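Local structure of galectin 2 (Gallus gallus, 2YMZ) at residues D10-G15 / Y110-Y115; K18-I23 / T80-V85; E28-N33 / G120-T125; D90-K95 / F104-G109. The protein probably binds carbohydrates, as a lectin of the galectin family. All coordinates share one frame; numbering follows the deposited sequence. Where two conformers were deposited one is given.

The four contacts tie together a galectin beta sandwich of two antiparallel sheets. Interactions 2 and 4 lie in the five-stranded sheet, where I84 O and K95 N, 2.7 Å apart, probably form a hydrogen bond between neighbouring strands. Interaction 3 passes from one sheet to the other beside interaction 2, their centres about 9 Å apart; K20 O to T125 N, at 2.9 Å, is again a probable hydrogen bond. Interaction 1 closes one end of the sandwich and meets interaction 4 through I113 CD1 and F92 CZ, 4.2 Å apart. H22 of interaction 2 lies about 4 Å from a bound sulfate ion, probably from the crystallisation liquor.

Interaction 1. Residues D10-G15 / Y110-Y115; sequences DWKSGG and YDKISY
W11 and I113 form an antiparallel hydrogen-bonded pair, a short beta bridge at the end of the galectin beta sandwich. W11 N gives its hydrogen to I113 O at 2.9 Å, and I113 N returns a bond to W11 O at 2.7 Å that is nearly straight (171°) and lies in the carbonyl plane. Both side chains leave the same face and run side by side into the interior. I113 CB sits at the edge of the indole, near its plane, 4.0 Å from W11 CE3, while F87 and V85 of strand 80-88 add cover to I113 and W11 respectively.

On the exposed face K112 can be followed outward. With chi1 at 172° its chain leads away from the backbone N and stays extended. CB lies 4.1 Å from W11 O; CG is 4.0 Å from both W11 O and D10 OD1; CD follows, and CE comes closest, 3.8 Å from D10 OD1, the lysine crossing the aspartate at about a right angle. NZ ends 4.1 Å from D10 OD1, beyond a salt bridge. The same oxygen instead forms a salt bridge with K12, its hydrogen bond weak, the bent K12 chain bringing NZ within 3.3 Å of D10 OD1.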
loop_
_atom_site.group_PDB
_atom_site.type_symbol
_atom_site.label_atom_id
_atom_site.label_comp_id
_atom_site.label_asym_id
_atom_site.label_seq_id
_atom_site.Cartn_x
_atom_site.Cartn_y
_atom_site.Cartn_z
ATOM N N ASP A 10 -10.253 4.626 -5.539
ATOM C CA ASP A 10 -11.387 5.159 -6.196
ATOM C C ASP A 10 -11.135 4.473 -7.483
ATOM O O ASP A 10 -10.936 5.112 -8.504
ATOM C CB ASP A 10 -11.224 6.708 -6.269
ATOM C CG ASP A 10 -12.234 7.367 -7.193
ATOM O OD1 ASP A 10 -13.250 6.748 -7.520
ATOM O OD2 ASP A 10 -12.004 8.518 -7.608
ATOM N N TRP A 11 -11.076 3.121 -7.434
ATOM C CA TRP A 11 -10.668 2.389 -8.605
ATOM C C TRP A 11 -11.885 2.017 -9.437
ATOM O O TRP A 11 -12.821 1.375 -8.926
ATOM C CB TRP A 11 -9.958 1.075 -8.211
ATOM C CG TRP A 11 -9.087 0.455 -9.295
ATOM C CD1 TRP A 11 -8.177 1.078 -10.077
ATOM C CD2 TRP A 11 -8.983 -0.935 -9.595
ATOM N NE1 TRP A 11 -7.560 0.199 -10.887
ATOM C CE2 TRP A 11 -8.020 -1.062 -10.601
ATOM C CE3 TRP A 11 -9.638 -2.092 -9.115
ATOM C CZ2 TRP A 11 -7.676 -2.287 -11.160
ATOM C CZ3 TRP A 11 -9.292 -3.335 -9.681
ATOM C CH2 TRP A 11 -8.312 -3.418 -10.678
ATOM N N LYS A 12 -11.854 2.399 -10.713
ATOM C CA LYS A 12 -13.028 2.253 -11.578
ATOM C C LYS A 12 -12.748 1.458 -12.810
ATOM O O LYS A 12 -11.603 1.157 -13.221
ATOM C CB LYS A 12 -13.540 3.668 -12.015
ATOM C CG LYS A 12 -14.308 4.428 -10.917
ATOM C CD LYS A 12 -15.110 5.610 -11.498
ATOM C CE LYS A 12 -16.323 5.969 -10.648
ATOM N NZ LYS A 12 -15.976 6.776 -9.441
ATOM N N SER A 13 -13.822 1.199 -13.536
ATOM C CA SER A 13 -13.689 0.415 -14.676
ATOM C C SER A 13 -12.699 1.017 -15.673
ATOM O O SER A 13 -12.593 2.248 -15.824
ATOM C CB SER A 13 -15.105 0.266 -15.245
ATOM O OG SER A 13 -15.135 -0.875 -16.006
ATOM N N GLY A 14 -11.919 0.177 -16.321
ATOM C CA GLY A 14 -10.755 0.653 -17.109
ATOM C C GLY A 14 -9.450 0.708 -16.256
ATOM O O GLY A 14 -8.319 0.770 -16.817
ATOM N N GLY A 15 -9.615 0.639 -14.936
ATOM C CA GLY A 15 -8.472 0.675 -13.968
ATOM C C GLY A 15 -7.494 -0.483 -14.134
ATOM O O GLY A 15 -7.875 -1.564 -14.548
ATOM N N TYR A 110 -20.157 -4.111 -9.014
ATOM C CA TYR A 110 -19.393 -2.950 -8.516
ATOM C C TYR A 110 -19.076 -1.978 -9.634
ATOM O O TYR A 110 -18.598 -2.378 -10.714
ATOM C CB TYR A 110 -18.006 -3.399 -7.988
ATOM C CG TYR A 110 -18.033 -4.034 -6.623
ATOM C CD1 TYR A 110 -18.603 -5.278 -6.423
ATOM C CD2 TYR A 110 -17.495 -3.354 -5.531
ATOM C CE1 TYR A 110 -18.658 -5.860 -5.162
ATOM C CE2 TYR A 110 -17.527 -3.914 -4.257
ATOM C CZ TYR A 110 -18.106 -5.188 -4.095
ATOM O OH TYR A 110 -18.121 -5.764 -2.838
ATOM N N ASP A 111 -19.217 -0.681 -9.369
ATOM C CA ASP A 111 -18.695 0.236 -10.363
ATOM C C ASP A 111 -17.419 0.912 -9.892
ATOM O O ASP A 111 -16.690 1.515 -10.685
ATOM C CB ASP A 111 -19.773 1.273 -10.806
ATOM C CG ASP A 111 -20.245 2.205 -9.669
ATOM O OD1 ASP A 111 -20.051 1.935 -8.455
ATOM O OD2 ASP A 111 -20.871 3.234 -10.013
ATOM N N LYS A 112 -17.145 0.788 -8.590
ATOM C CA LYS A 112 -15.974 1.399 -8.012
ATOM C C LYS A 112 -15.473 0.427 -6.934
ATOM O O LYS A 112 -16.256 -0.082 -6.145
ATOM C CB LYS A 112 -16.379 2.752 -7.392
ATOM C CG LYS A 112 -15.323 3.465 -6.570
ATOM C CD LYS A 112 -16.052 4.515 -5.716
ATOM C CE LYS A 112 -15.137 5.050 -4.636
ATOM N NZ LYS A 112 -15.522 6.414 -4.159
ATOM N N ILE A 113 -14.170 0.254 -6.876
ATOM C CA ILE A 113 -13.541 -0.540 -5.829
ATOM C C ILE A 113 -12.851 0.479 -4.911
ATOM O O ILE A 113 -12.045 1.303 -5.361
ATOM C CB ILE A 113 -12.502 -1.537 -6.435
ATOM C CG1 ILE A 113 -13.189 -2.580 -7.375
ATOM C CG2 ILE A 113 -11.587 -2.139 -5.349
ATOM C CD1 ILE A 113 -14.131 -3.487 -6.652
ATOM N N SER A 114 -13.185 0.452 -3.647
ATOM C CA SER A 114 -12.544 1.386 -2.747
ATOM C C SER A 114 -11.584 0.762 -1.752
ATOM O O SER A 114 -10.838 1.469 -1.073
ATOM C CB SER A 114 -13.601 2.230 -2.035
ATOM O OG SER A 114 -14.331 1.401 -1.183
ATOM N N TYR A 115 -11.585 -0.574 -1.642
ATOM C CA TYR A 115 -10.826 -1.149 -0.607
ATOM C C TYR A 115 -9.939 -2.308 -1.187
ATOM O O TYR A 115 -10.403 -3.072 -2.039
ATOM C CB TYR A 115 -11.823 -1.793 0.366
ATOM C CG TYR A 115 -11.203 -2.622 1.435
ATOM C CD1 TYR A 115 -10.657 -2.042 2.563
ATOM C CD2 TYR A 115 -11.189 -4.024 1.306
ATOM C CE1 TYR A 115 -10.043 -2.805 3.515
ATOM C CE2 TYR A 115 -10.576 -4.827 2.267
ATOM C CZ TYR A 115 -10.026 -4.226 3.359
ATOM O OH TYR A 115 -9.507 -5.019 4.377
#

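Interaction 2. Residues K18-I23 / T80-V85; sequences KIKGHI and TVKIIV
K20 and K82 face each other as a non-hydrogen-bonded pair of two antiparallel strands, and their aliphatic parts make the contact. K20 carries CG beside its backbone N (chi1 -65°), whereas K82 turns CG anti to it (chi1 176°). These different choices send the two chains obliquely across each other, with K20 CG 3.8 Å from K82 CB. Both bend at chi3, and the ammonium nitrogens, K20 NZ and K82 NZ, end 6.0 Å apart.

On the same face K18 and I84 run side by side, K18 CG 4.1 Å from I84 CG1. At the other end T80 OG1 approaches the edge of the H22 imidazole, near its plane, but stays 3.9 Å from H22 ND1.

The opposite face is apolar and turned into the galectin sandwich. I23 reaches back along the pair with an extended chain and sets CD1 3.8 Å from V81 CG2; F122 of strand 122-129 also packs on both residues. I19 and I83 share this face, each resting on I32 of the other sheet. The two backbones are joined by reciprocal bonds in the pairs I19-I83 and G21-V81, such as I83 N to I19 O at 2.8 Å.

The contact is thus two-sided: a buried hydrocarbon face, and an outer face where lysines pair through their methylenes while their ammonium groups stay apart, which probably limits the repulsion of their like charges.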
loop_
_atom_site.group_PDB
_atom_site.type_symbol
_atom_site.label_atom_id
_atom_site.label_comp_id
_atom_site.label_asym_id
_atom_site.label_seq_id
_atom_site.Cartn_x
_atom_site.Cartn_y
_atom_site.Cartn_z
ATOM N N LYS A 18 -1.026 -2.866 -10.413
ATOM C CA LYS A 18 0.197 -3.666 -10.582
ATOM C C LYS A 18 0.695 -3.915 -9.172
ATOM O O LYS A 18 0.928 -2.964 -8.387
ATOM C CB LYS A 18 1.209 -2.887 -11.462
ATOM C CG LYS A 18 0.604 -2.740 -12.872
ATOM C CD LYS A 18 1.405 -1.772 -13.768
ATOM C CE LYS A 18 0.490 -1.149 -14.836
ATOM N NZ LYS A 18 1.223 -0.116 -15.620
ATOM N N ILE A 19 0.796 -5.208 -8.801
ATOM C CA ILE A 19 1.203 -5.566 -7.462
ATOM C C ILE A 19 2.436 -6.451 -7.624
ATOM O O ILE A 19 2.330 -7.522 -8.205
ATOM C CB ILE A 19 0.081 -6.367 -6.774
ATOM C CG1 ILE A 19 -1.091 -5.416 -6.458
ATOM C CG2 ILE A 19 0.570 -6.953 -5.419
ATOM C CD1 ILE A 19 -2.408 -6.101 -6.110
ATOM N N LYS A 20 3.555 -6.061 -7.073
ATOM C CA LYS A 20 4.733 -6.931 -7.099
ATOM C C LYS A 20 5.090 -7.217 -5.729
ATOM O O LYS A 20 4.987 -6.361 -4.840
ATOM C CB LYS A 20 6.001 -6.275 -7.678
ATOM C CG LYS A 20 5.954 -5.892 -9.111
ATOM C CD LYS A 20 7.366 -5.335 -9.457
ATOM C CE LYS A 20 8.296 -6.438 -9.894
ATOM N NZ LYS A 20 9.487 -5.820 -10.620
ATOM N N GLY A 21 5.590 -8.431 -5.467
ATOM C CA GLY A 21 5.990 -8.682 -4.111
ATOM C C GLY A 21 6.641 -10.027 -3.963
ATOM O O GLY A 21 6.794 -10.764 -4.974
ATOM N N HIS A 22 7.119 -10.263 -2.753
ATOM C CA HIS A 22 7.867 -11.490 -2.433
ATOM C C HIS A 22 6.960 -12.571 -1.779
ATOM O O HIS A 22 6.349 -12.327 -0.747
ATOM C CB HIS A 22 8.985 -11.109 -1.480
ATOM C CG HIS A 22 9.859 -12.284 -1.142
ATOM N ND1 HIS A 22 10.808 -12.791 -2.002
ATOM C CD2 HIS A 22 9.860 -13.089 -0.059
ATOM C CE1 HIS A 22 11.373 -13.858 -1.444
ATOM N NE2 HIS A 22 10.811 -14.061 -0.273
ATOM N N ILE A 23 6.964 -13.778 -2.351
ATOM C CA ILE A 23 6.187 -14.894 -1.754
ATOM C C ILE A 23 7.137 -15.543 -0.760
ATOM O O ILE A 23 8.227 -15.866 -1.122
ATOM C CB ILE A 23 5.783 -15.890 -2.844
ATOM C CG1 ILE A 23 4.795 -15.180 -3.840
ATOM C CG2 ILE A 23 5.065 -17.126 -2.239
ATOM C CD1 ILE A 23 4.520 -15.955 -5.129
ATOM N N THR A 80 9.985 -13.430 -6.284
ATOM C CA THR A 80 9.332 -12.086 -6.397
ATOM C C THR A 80 8.506 -12.144 -7.644
ATOM O O THR A 80 8.982 -12.704 -8.640
ATOM C CB THR A 80 10.382 -10.989 -6.563
ATOM O OG1 THR A 80 11.037 -10.840 -5.325
ATOM C CG2 THR A 80 9.758 -9.594 -6.949
ATOM N N VAL A 81 7.233 -11.737 -7.574
ATOM C CA VAL A 81 6.325 -11.894 -8.716
ATOM C C VAL A 81 5.549 -10.621 -8.940
ATOM O O VAL A 81 5.336 -9.856 -7.990
ATOM C CB VAL A 81 5.265 -12.999 -8.560
ATOM C CG1 VAL A 81 5.943 -14.340 -8.576
ATOM C CG2 VAL A 81 4.385 -12.848 -7.314
ATOM N N LYS A 82 5.156 -10.406 -10.203
ATOM C CA LYS A 82 4.344 -9.273 -10.552
ATOM C C LYS A 82 2.969 -9.766 -10.975
ATOM O O LYS A 82 2.886 -10.651 -11.822
ATOM C CB LYS A 82 4.954 -8.504 -11.709
ATOM C CG LYS A 82 4.003 -7.358 -12.116
ATOM C CD LYS A 82 4.710 -6.357 -13.031
ATOM C CE LYS A 82 4.890 -6.957 -14.416
ATOM N NZ LYS A 82 5.650 -5.956 -15.227
ATOM N N ILE A 83 1.909 -9.244 -10.362
ATOM C CA ILE A 83 0.499 -9.615 -10.689
ATOM C C ILE A 83 -0.196 -8.312 -11.229
ATOM O O ILE A 83 -0.113 -7.295 -10.595
ATOM C CB ILE A 83 -0.173 -10.128 -9.412
ATOM C CG1 ILE A 83 0.501 -11.475 -9.017
ATOM C CG2 ILE A 83 -1.630 -10.439 -9.674
ATOM C CD1 ILE A 83 0.330 -11.987 -7.597
ATOM N N ILE A 84 -0.903 -8.396 -12.346
ATOM C CA ILE A 84 -1.587 -7.181 -12.831
ATOM C C ILE A 84 -3.090 -7.478 -12.803
ATOM O O ILE A 84 -3.463 -8.552 -13.275
ATOM C CB ILE A 84 -1.190 -6.921 -14.263
ATOM C CG1 ILE A 84 0.295 -6.550 -14.234
ATOM C CG2 ILE A 84 -2.033 -5.735 -14.817
ATOM C CD1 ILE A 84 1.027 -6.441 -15.549
ATOM N N VAL A 85 -3.879 -6.613 -12.194
ATOM C CA VAL A 85 -5.341 -6.791 -12.144
ATOM C C VAL A 85 -5.933 -5.673 -12.993
ATOM O O VAL A 85 -5.508 -4.511 -12.862
ATOM C CB VAL A 85 -5.881 -6.614 -10.744
ATOM C CG1 VAL A 85 -7.378 -7.035 -10.742
ATOM C CG2 VAL A 85 -5.104 -7.526 -9.731
#

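Interaction 3. Residues E28-N33 / G120-T125; sequences ESFAIN and GGFKVT
S29 and G121 join the two segments through one backbone hydrogen bond: G121 N points almost straight at S29 O (3.0 Å, 173°) and lies in the plane of that carbonyl. Next to it F30 and G120 form an antiparallel non-hydrogen-bonded pair, their CA atoms 4.2 Å apart. G120, with its positive phi, lies close against the backbone of S29 and F30. G121 then stands at the centre of an inverse gamma turn, where the chain swings away from strand 30-34. It is here that strand 112-120 of one sheet gives way to strand 122-129 of the other, so the turn links strands of the two layers of the galectin beta sandwich.

F122, just past the turn, and F30, on the strand across from it, both direct their side chains into the buried interior between the two sheets. Their CB atoms already touch, F30 CB to F122 CB being 3.5 Å, and the rings form an offset stack with centroids 4.7 Å apart and planes at 29°. F122 CD2 lies over the centre of the F30 ring, 3.7 Å above its plane. F30 holds CG between its backbone N and carbonyl carbon (chi1 64°), turning one face of the ring to F122, whose own CG is anti to N. I23 packs against both phenylalanines, I83 against F30 and V81 against F122. The edge of the F122 ring is met, near its plane, by V124 CG2.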
loop_
_atom_site.group_PDB
_atom_site.type_symbol
_atom_site.label_atom_id
_atom_site.label_comp_id
_atom_site.label_asym_id
_atom_site.label_seq_id
_atom_site.Cartn_x
_atom_site.Cartn_y
_atom_site.Cartn_z
ATOM N N GLU A 28 2.018 -20.918 2.405
ATOM C CA GLU A 28 1.115 -21.899 1.855
ATOM C C GLU A 28 0.107 -21.220 0.959
ATOM O O GLU A 28 -0.483 -21.882 0.202
ATOM C CB GLU A 28 0.303 -22.696 2.902
ATOM C CG GLU A 28 1.196 -23.783 3.557
ATOM C CD GLU A 28 0.438 -24.807 4.408
ATOM O OE1 GLU A 28 -0.841 -24.890 4.404
ATOM O OE2 GLU A 28 1.162 -25.574 5.102
ATOM N N SER A 29 -0.135 -19.902 1.146
ATOM C CA SER A 29 -1.063 -19.239 0.222
ATOM C C SER A 29 -0.938 -17.721 0.432
ATOM O O SER A 29 -0.278 -17.294 1.361
ATOM C CB SER A 29 -2.516 -19.659 0.535
ATOM O OG SER A 29 -2.947 -19.048 1.703
ATOM N N PHE A 30 -1.530 -16.917 -0.466
ATOM C CA PHE A 30 -1.614 -15.491 -0.164
ATOM C C PHE A 30 -2.916 -15.050 -0.867
ATOM O O PHE A 30 -3.477 -15.786 -1.675
ATOM C CB PHE A 30 -0.364 -14.710 -0.644
ATOM C CG PHE A 30 -0.161 -14.719 -2.149
ATOM C CD1 PHE A 30 -0.694 -13.682 -2.969
ATOM C CD2 PHE A 30 0.670 -15.694 -2.719
ATOM C CE1 PHE A 30 -0.380 -13.653 -4.323
ATOM C CE2 PHE A 30 0.911 -15.695 -4.063
ATOM C CZ PHE A 30 0.378 -14.677 -4.886
ATOM N N ALA A 31 -3.421 -13.843 -0.533
ATOM C CA ALA A 31 -4.644 -13.436 -1.203
ATOM C C ALA A 31 -4.581 -11.906 -1.449
ATOM O O ALA A 31 -4.026 -11.161 -0.656
ATOM C CB ALA A 31 -5.866 -13.738 -0.354
ATOM N N ILE A 32 -5.140 -11.534 -2.556
ATOM C CA ILE A 32 -5.271 -10.095 -2.923
ATOM C C ILE A 32 -6.816 -9.984 -2.930
ATOM O O ILE A 32 -7.540 -10.700 -3.696
ATOM C CB ILE A 32 -4.736 -9.879 -4.339
ATOM C CG1 ILE A 32 -3.210 -9.984 -4.334
ATOM C CG2 ILE A 32 -5.116 -8.488 -4.867
ATOM C CD1 ILE A 32 -2.567 -10.096 -5.708
ATOM N N ASN A 33 -7.329 -9.073 -2.080
ATOM C CA ASN A 33 -8.791 -8.888 -1.901
ATOM C C ASN A 33 -9.189 -7.428 -2.299
ATOM O O ASN A 33 -8.633 -6.514 -1.778
ATOM C CB ASN A 33 -9.109 -9.077 -0.459
ATOM C CG ASN A 33 -8.910 -10.564 -0.033
ATOM O OD1 ASN A 33 -9.366 -11.416 -0.736
ATOM N ND2 ASN A 33 -8.279 -10.816 1.056
ATOM N N GLY A 120 -1.479 -13.021 3.983
ATOM C CA GLY A 120 -0.860 -14.346 3.771
ATOM C C GLY A 120 0.606 -14.149 3.449
ATOM O O GLY A 120 1.193 -13.188 3.857
ATOM N N GLY A 121 1.224 -15.073 2.703
ATOM C CA GLY A 121 2.704 -15.069 2.630
ATOM C C GLY A 121 3.156 -14.284 1.418
ATOM O O GLY A 121 3.723 -14.851 0.491
ATOM N N PHE A 122 2.834 -12.984 1.379
ATOM C CA PHE A 122 3.161 -12.141 0.266
ATOM C C PHE A 122 3.516 -10.762 0.846
ATOM O O PHE A 122 2.688 -10.172 1.545
ATOM C CB PHE A 122 1.985 -12.059 -0.722
ATOM C CG PHE A 122 2.290 -11.335 -1.978
ATOM C CD1 PHE A 122 2.177 -9.952 -2.055
ATOM C CD2 PHE A 122 2.724 -12.032 -3.128
ATOM C CE1 PHE A 122 2.464 -9.280 -3.217
ATOM C CE2 PHE A 122 2.990 -11.352 -4.315
ATOM C CZ PHE A 122 2.881 -9.980 -4.378
ATOM N N LYS A 123 4.755 -10.313 0.651
ATOM C CA LYS A 123 5.211 -9.009 1.163
ATOM C C LYS A 123 5.258 -8.070 -0.050
ATOM O O LYS A 123 6.054 -8.294 -0.960
ATOM C CB LYS A 123 6.644 -9.005 1.765
ATOM C CG LYS A 123 6.970 -10.023 2.850
ATOM C CD LYS A 123 6.451 -9.714 4.252
ATOM C CE LYS A 123 6.146 -11.006 5.041
ATOM N NZ LYS A 123 7.340 -11.526 5.753
ATOM N N VAL A 124 4.427 -7.015 -0.068
ATOM C CA VAL A 124 4.383 -6.119 -1.210
ATOM C C VAL A 124 5.687 -5.314 -1.341
ATOM O O VAL A 124 6.174 -4.712 -0.379
ATOM C CB VAL A 124 3.153 -5.140 -1.096
ATOM C CG1 VAL A 124 3.174 -4.089 -2.211
ATOM C CG2 VAL A 124 1.861 -5.979 -1.138
ATOM N N THR A 125 6.304 -5.349 -2.505
ATOM C CA THR A 125 7.428 -4.450 -2.759
ATOM C C THR A 125 7.142 -3.298 -3.723
ATOM O O THR A 125 7.814 -2.287 -3.649
ATOM C CB THR A 125 8.670 -5.238 -3.287
ATOM O OG1 THR A 125 8.299 -5.883 -4.442
ATOM C CG2 THR A 125 9.085 -6.327 -2.333
#

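Interaction 4. Residues D90-K95 / F104-G109; sequences DKFLVK and FPNRHG
F92 keeps CG beside its backbone N (chi1 -59°) and N106 swings its amide anti to its own (chi1 -176°), which brings the phenyl ring and the amide together obliquely, their planes 53° apart. The touching atoms are F92 CE2, 3.8 Å from N106 CB, and F92 CZ, which lies near the amide carbon and OD1 of N106. N106 CB itself sits close on the backbone of D90, 3.3 Å from D90 O.

The same oxygen accepts the N106 backbone N-H at 2.8 Å, from well above the carbonyl plane. F92 and F104 make a reciprocal antiparallel pair, F92 N to F104 O at 2.8 Å and F104 N to F92 O at 2.9 Å. N106 ND2 bonds to G89 O, just before 90-95, and to Y110 O, just after 104-109, which would hold the amide's rotation. N106 is the centre of an inverse gamma turn, where the chain leaves the strand.

The contact belongs to the hairpin of strands 91-95 and 101-105, at the margin of the five-stranded sheet. F87 of strand 80-88 covers F92 and N106, while A42 and L43 of strand 40-48, in the other sheet, meet F92 and F104 respectively.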
loop_
_atom_site.group_PDB
_atom_site.type_symbol
_atom_site.label_atom_id
_atom_site.label_comp_id
_atom_site.label_asym_id
_atom_site.label_seq_id
_atom_site.Cartn_x
_atom_site.Cartn_y
_atom_site.Cartn_z
ATOM N N ASP A 90 -17.626 -5.739 -16.591
ATOM C CA ASP A 90 -18.357 -6.904 -16.086
ATOM C C ASP A 90 -17.428 -8.020 -15.576
ATOM O O ASP A 90 -17.895 -9.075 -15.140
ATOM C CB ASP A 90 -19.316 -7.472 -17.158
ATOM C CG ASP A 90 -18.595 -8.225 -18.252
ATOM O OD1 ASP A 90 -17.451 -7.865 -18.569
ATOM O OD2 ASP A 90 -19.172 -9.185 -18.810
ATOM N N LYS A 91 -16.129 -7.789 -15.645
ATOM C CA LYS A 91 -15.207 -8.795 -15.151
ATOM C C LYS A 91 -13.905 -8.171 -14.708
ATOM O O LYS A 91 -13.558 -7.074 -15.090
ATOM C CB LYS A 91 -14.907 -9.815 -16.234
ATOM C CG LYS A 91 -14.250 -9.271 -17.481
ATOM C CD LYS A 91 -14.121 -10.339 -18.570
ATOM C CE LYS A 91 -13.134 -9.943 -19.679
ATOM N NZ LYS A 91 -13.819 -9.332 -20.871
ATOM N N PHE A 92 -13.201 -8.960 -13.910
ATOM C CA PHE A 92 -11.800 -8.689 -13.548
ATOM C C PHE A 92 -10.893 -9.619 -14.314
ATOM O O PHE A 92 -11.187 -10.819 -14.550
ATOM C CB PHE A 92 -11.646 -8.850 -12.038
ATOM C CG PHE A 92 -12.537 -7.926 -11.267
ATOM C CD1 PHE A 92 -12.199 -6.564 -11.101
ATOM C CD2 PHE A 92 -13.732 -8.362 -10.781
ATOM C CE1 PHE A 92 -13.045 -5.713 -10.420
ATOM C CE2 PHE A 92 -14.587 -7.524 -10.091
ATOM C CZ PHE A 92 -14.245 -6.179 -9.904
ATOM N N LEU A 93 -9.741 -9.095 -14.708
ATOM C CA LEU A 93 -8.864 -9.942 -15.385
ATOM C C LEU A 93 -7.545 -9.849 -14.579
ATOM O O LEU A 93 -7.066 -8.737 -14.333
ATOM C CB LEU A 93 -8.706 -9.398 -16.798
ATOM C CG LEU A 93 -7.796 -10.137 -17.761
ATOM C CD1 LEU A 93 -8.540 -11.305 -18.401
ATOM C CD2 LEU A 93 -7.371 -9.154 -18.852
ATOM N N VAL A 94 -6.932 -10.991 -14.241
ATOM C CA VAL A 94 -5.661 -11.003 -13.523
ATOM C C VAL A 94 -4.603 -11.576 -14.468
ATOM O O VAL A 94 -4.666 -12.766 -14.885
ATOM C CB VAL A 94 -5.728 -11.796 -12.195
ATOM C CG1 VAL A 94 -4.383 -11.604 -11.428
ATOM C CG2 VAL A 94 -6.889 -11.304 -11.309
ATOM N N LYS A 95 -3.585 -10.783 -14.792
ATOM C CA LYS A 95 -2.519 -11.321 -15.671
ATOM C C LYS A 95 -1.347 -11.810 -14.855
ATOM O O LYS A 95 -0.821 -11.108 -13.964
ATOM C CB LYS A 95 -1.983 -10.251 -16.615
ATOM C CG LYS A 95 -3.034 -9.636 -17.482
ATOM C CD LYS A 95 -2.305 -8.694 -18.451
ATOM C CE LYS A 95 -3.323 -7.741 -19.061
ATOM N NZ LYS A 95 -2.567 -6.664 -19.789
ATOM N N PHE A 104 -12.434 -13.379 -13.870
ATOM C CA PHE A 104 -13.456 -13.574 -12.817
ATOM C C PHE A 104 -14.587 -12.558 -12.968
ATOM O O PHE A 104 -14.328 -11.333 -13.057
ATOM C CB PHE A 104 -12.848 -13.361 -11.405
ATOM C CG PHE A 104 -13.747 -13.788 -10.284
ATOM C CD1 PHE A 104 -14.066 -15.165 -10.122
ATOM C CD2 PHE A 104 -14.268 -12.869 -9.372
ATOM C CE1 PHE A 104 -14.886 -15.586 -9.067
ATOM C CE2 PHE A 104 -15.122 -13.277 -8.339
ATOM C CZ PHE A 104 -15.438 -14.649 -8.182
ATOM N N PRO A 105 -15.861 -13.030 -12.930
ATOM C CA PRO A 105 -16.969 -12.107 -13.166
ATOM C C PRO A 105 -17.139 -11.094 -12.068
ATOM O O PRO A 105 -16.899 -11.354 -10.887
ATOM C CB PRO A 105 -18.206 -13.016 -13.192
ATOM C CG PRO A 105 -17.813 -14.164 -12.308
ATOM C CD PRO A 105 -16.368 -14.408 -12.670
ATOM N N ASN A 106 -17.489 -9.881 -12.498
ATOM C CA ASN A 106 -17.900 -8.841 -11.560
ATOM C C ASN A 106 -19.336 -9.096 -11.241
ATOM O O ASN A 106 -20.232 -8.364 -11.744
ATOM C CB ASN A 106 -17.750 -7.429 -12.243
ATOM C CG ASN A 106 -18.063 -6.288 -11.310
ATOM O OD1 ASN A 106 -18.295 -6.471 -10.136
ATOM N ND2 ASN A 106 -18.053 -5.038 -11.851
ATOM N N ARG A 107 -19.567 -10.139 -10.432
ATOM C CA ARG A 107 -20.897 -10.665 -10.116
ATOM C C ARG A 107 -21.849 -9.668 -9.556
ATOM O O ARG A 107 -23.042 -9.714 -9.876
ATOM C CB ARG A 107 -20.765 -11.726 -9.006
ATOM C CG ARG A 107 -20.066 -12.931 -9.476
ATOM C CD ARG A 107 -19.795 -13.815 -8.269
ATOM N NE ARG A 107 -19.413 -15.057 -8.871
ATOM C CZ ARG A 107 -18.827 -16.032 -8.207
ATOM N NH1 ARG A 107 -18.517 -15.833 -6.941
ATOM N NH2 ARG A 107 -18.554 -17.163 -8.864
ATOM N N HIS A 108 -21.365 -8.801 -8.660
ATOM C CA HIS A 108 -22.277 -7.968 -7.926
ATOM C C HIS A 108 -22.342 -6.569 -8.522
ATOM O O HIS A 108 -22.959 -5.678 -7.962
ATOM C CB HIS A 108 -21.906 -7.975 -6.456
ATOM C CG HIS A 108 -21.662 -9.362 -5.930
ATOM N ND1 HIS A 108 -22.678 -10.280 -5.730
ATOM C CD2 HIS A 108 -20.511 -9.992 -5.566
ATOM C CE1 HIS A 108 -22.165 -11.411 -5.279
ATOM N NE2 HIS A 108 -20.851 -11.269 -5.180
ATOM N N GLY A 109 -21.715 -6.402 -9.676
ATOM C CA GLY A 109 -21.865 -5.151 -10.416
ATOM C C GLY A 109 -21.229 -3.928 -9.796
ATOM O O GLY A 109 -21.657 -2.809 -10.060
#